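Local coordinates for protein fibrillarin-like rRNA/tRNA 2'-O-methyltransferase (Archaeoglobus fulgidus, PDB 1NT2) that transfers methyl groups from S-adenosyl-L-methionine to the 2'-hydroxyls of rRNA and tRNA riboses at sites chosen by the guide RNA of box C/D ribonucleoprotein particles, at residues Glu156-Lys162 against Asp201-Ala207. Residues are numbered along the deposited sequence; the frame is centred on the assembly and turned at random.
Sequences EVVIMVK and DHIFIHA
Met160 reaches Phe204 because its chain folds back at chi2 (-48°) and chi3 (-53°), bringing SD and CE against Phe204 CB, with the phenyl ring directed away from the methionine. Lys162 instead runs out straight as far as CE and bends only at chi4 (58°), which carries NZ to Asp201 OD2 at 3.2 Å, a salt bridge. Along the way its CB sits over one face of the His202 imidazole, displaced toward the rim, a CH-pi contact 3.9 Å from the ring centroid. The backbones run antiparallel: Val157 and Ala207 exchange two backbone hydrogen bonds (Val157 N to Ala207 O, 2.7 Å), and Ile159 and Ile205 do the same. In the Rossmann-like methyltransferase sheet, strand 202-209 is the antiparallel member, lying between 155-162 and 188-194. Cutting His202 back to alanine is likely to leave the aliphatic part of Lys162 without the flat imidazole surface and freer to turn. On the face of Met160, helix 42-48 packs through Met46 and Lys42, and the His202 side chain comes within about 5 Å of the bound S-adenosylmethionine; on the other, Ile159 CG2 meets Ile205 CB at 4.0 Å, while helix 172-184 packs on Val161, Ile203 and Ile205.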
loop_
_atom_site.group_PDB
_atom_site.type_symbol
_atom_site.label_atom_id
_atom_site.label_comp_id
_atom_site.label_asym_id
_atom_site.label_seq_id
_atom_site.Cartn_x
_atom_site.Cartn_y
_atom_site.Cartn_z
ATOM N N GLU A 156 -40.293 36.151 9.310
ATOM C CA GLU A 156 -40.655 34.792 9.679
ATOM C C GLU A 156 -40.008 33.707 8.816
ATOM O O GLU A 156 -39.670 33.935 7.651
ATOM C CB GLU A 156 -42.183 34.655 9.654
ATOM C CG GLU A 156 -42.842 35.253 8.410
ATOM C CD GLU A 156 -44.365 35.159 8.429
ATOM O OE1 GLU A 156 -45.007 35.825 9.276
ATOM O OE2 GLU A 156 -44.918 34.416 7.587
ATOM N N VAL A 157 -39.834 32.523 9.403
ATOM C CA VAL A 157 -39.237 31.397 8.693
ATOM C C VAL A 157 -40.006 30.099 8.877
ATOM O O VAL A 157 -40.671 29.885 9.888
ATOM C CB VAL A 157 -37.759 31.124 9.129
ATOM C CG1 VAL A 157 -36.870 32.276 8.716
ATOM C CG2 VAL A 157 -37.680 30.883 10.629
ATOM N N VAL A 158 -39.901 29.242 7.869
ATOM C CA VAL A 158 -40.526 27.927 7.865
ATOM C C VAL A 158 -39.378 27.007 7.480
ATOM O O VAL A 158 -38.693 27.229 6.479
ATOM C CB VAL A 158 -41.638 27.806 6.797
ATOM C CG1 VAL A 158 -42.426 26.537 7.022
ATOM C CG2 VAL A 158 -42.544 29.022 6.843
ATOM N N ILE A 159 -39.154 25.982 8.280
ATOM C CA ILE A 159 -38.063 25.084 7.993
ATOM C C ILE A 159 -38.525 23.645 8.120
ATOM O O ILE A 159 -39.109 23.260 9.136
ATOM C CB ILE A 159 -36.888 25.347 8.960
ATOM C CG1 ILE A 159 -35.679 24.489 8.577
ATOM C CG2 ILE A 159 -37.329 25.076 10.391
ATOM C CD1 ILE A 159 -34.491 24.632 9.526
ATOM N N MET A 160 -38.282 22.856 7.079
ATOM C CA MET A 160 -38.661 21.454 7.105
ATOM C C MET A 160 -37.475 20.663 7.678
ATOM O O MET A 160 -36.311 20.990 7.426
ATOM C CB MET A 160 -39.018 20.974 5.694
ATOM C CG MET A 160 -40.125 21.779 4.991
ATOM S SD MET A 160 -41.634 22.119 5.960
ATOM C CE MET A 160 -42.081 20.488 6.485
ATOM N N VAL A 161 -37.765 19.630 8.459
ATOM C CA VAL A 161 -36.704 18.843 9.078
ATOM C C VAL A 161 -36.909 17.331 8.981
ATOM O O VAL A 161 -37.996 16.810 9.235
ATOM C CB VAL A 161 -36.550 19.241 10.575
ATOM C CG1 VAL A 161 -35.570 18.329 11.287
ATOM C CG2 VAL A 161 -36.096 20.675 10.666
ATOM N N LYS A 162 -35.850 16.629 8.604
ATOM C CA LYS A 162 -35.892 15.183 8.511
ATOM C C LYS A 162 -35.065 14.692 9.682
ATOM O O LYS A 162 -33.839 14.756 9.632
ATOM C CB LYS A 162 -35.264 14.720 7.198
ATOM C CG LYS A 162 -35.119 13.218 7.067
ATOM C CD LYS A 162 -34.779 12.841 5.644
ATOM C CE LYS A 162 -34.537 11.350 5.520
ATOM N NZ LYS A 162 -35.696 10.531 5.965
ATOM N N ASP A 201 -41.306 11.362 7.791
ATOM C CA ASP A 201 -40.036 11.570 8.490
ATOM C C ASP A 201 -39.743 13.047 8.769
ATOM O O ASP A 201 -38.830 13.371 9.530
ATOM C CB ASP A 201 -38.891 10.956 7.671
ATOM C CG ASP A 201 -37.693 10.530 8.536
ATOM O OD1 ASP A 201 -37.148 11.381 9.277
ATOM O OD2 ASP A 201 -37.298 9.337 8.461
ATOM N N HIS A 202 -40.520 13.940 8.159
ATOM C CA HIS A 202 -40.335 15.378 8.336
ATOM C C HIS A 202 -41.323 16.026 9.323
ATOM O O HIS A 202 -42.340 15.434 9.678
ATOM C CB HIS A 202 -40.456 16.077 6.973
ATOM C CG HIS A 202 -39.386 15.702 5.997
ATOM N ND1 HIS A 202 -39.242 14.422 5.505
ATOM C CD2 HIS A 202 -38.409 16.441 5.416
ATOM C CE1 HIS A 202 -38.222 14.389 4.665
ATOM N NE2 HIS A 202 -37.699 15.601 4.592
ATOM N N ILE A 203 -41.005 17.245 9.765
ATOM C CA ILE A 203 -41.863 18.028 10.663
ATOM C C ILE A 203 -41.578 19.499 10.399
ATOM O O ILE A 203 -40.419 19.891 10.332
ATOM C CB ILE A 203 -41.598 17.741 12.158
ATOM C CG1 ILE A 203 -42.625 18.499 13.002
ATOM C CG2 ILE A 203 -40.189 18.183 12.548
ATOM C CD1 ILE A 203 -42.617 18.147 14.468
ATOM N N PHE A 204 -42.620 20.314 10.243
ATOM C CA PHE A 204 -42.430 21.737 9.960
ATOM C C PHE A 204 -42.451 22.598 11.215
ATOM O O PHE A 204 -43.269 22.405 12.117
ATOM C CB PHE A 204 -43.500 22.232 8.990
ATOM C CG PHE A 204 -44.834 22.493 9.639
ATOM C CD1 PHE A 204 -45.161 23.765 10.103
ATOM C CD2 PHE A 204 -45.756 21.463 9.813
ATOM C CE1 PHE A 204 -46.381 24.005 10.729
ATOM C CE2 PHE A 204 -46.979 21.692 10.439
ATOM C CZ PHE A 204 -47.289 22.964 10.895
ATOM N N ILE A 205 -41.539 23.556 11.271
ATOM C CA ILE A 205 -41.464 24.447 12.410
ATOM C C ILE A 205 -41.604 25.867 11.885
ATOM O O ILE A 205 -40.788 26.319 11.083
ATOM C CB ILE A 205 -40.104 24.343 13.132
ATOM C CG1 ILE A 205 -39.702 22.886 13.338
ATOM C CG2 ILE A 205 -40.194 25.006 14.492
ATOM C CD1 ILE A 205 -38.346 22.731 14.014
ATOM N N HIS A 206 -42.651 26.562 12.318
ATOM C CA HIS A 206 -42.857 27.941 11.896
ATOM C C HIS A 206 -42.360 28.796 13.042
ATOM O O HIS A 206 -42.556 28.444 14.208
ATOM C CB HIS A 206 -44.334 28.239 11.656
ATOM C CG HIS A 206 -44.581 29.600 11.090
ATOM N ND1 HIS A 206 -45.564 30.437 11.565
ATOM C CD2 HIS A 206 -43.976 30.265 10.076
ATOM C CE1 HIS A 206 -45.556 31.561 10.870
ATOM N NE2 HIS A 206 -44.601 31.482 9.960
ATOM N N ALA A 207 -41.716 29.912 12.722
ATOM C CA ALA A 207 -41.190 30.791 13.759
ATOM C C ALA A 207 -40.680 32.106 13.193
ATOM O O ALA A 207 -40.679 32.319 11.981
ATOM C CB ALA A 207 -40.071 30.081 14.521
#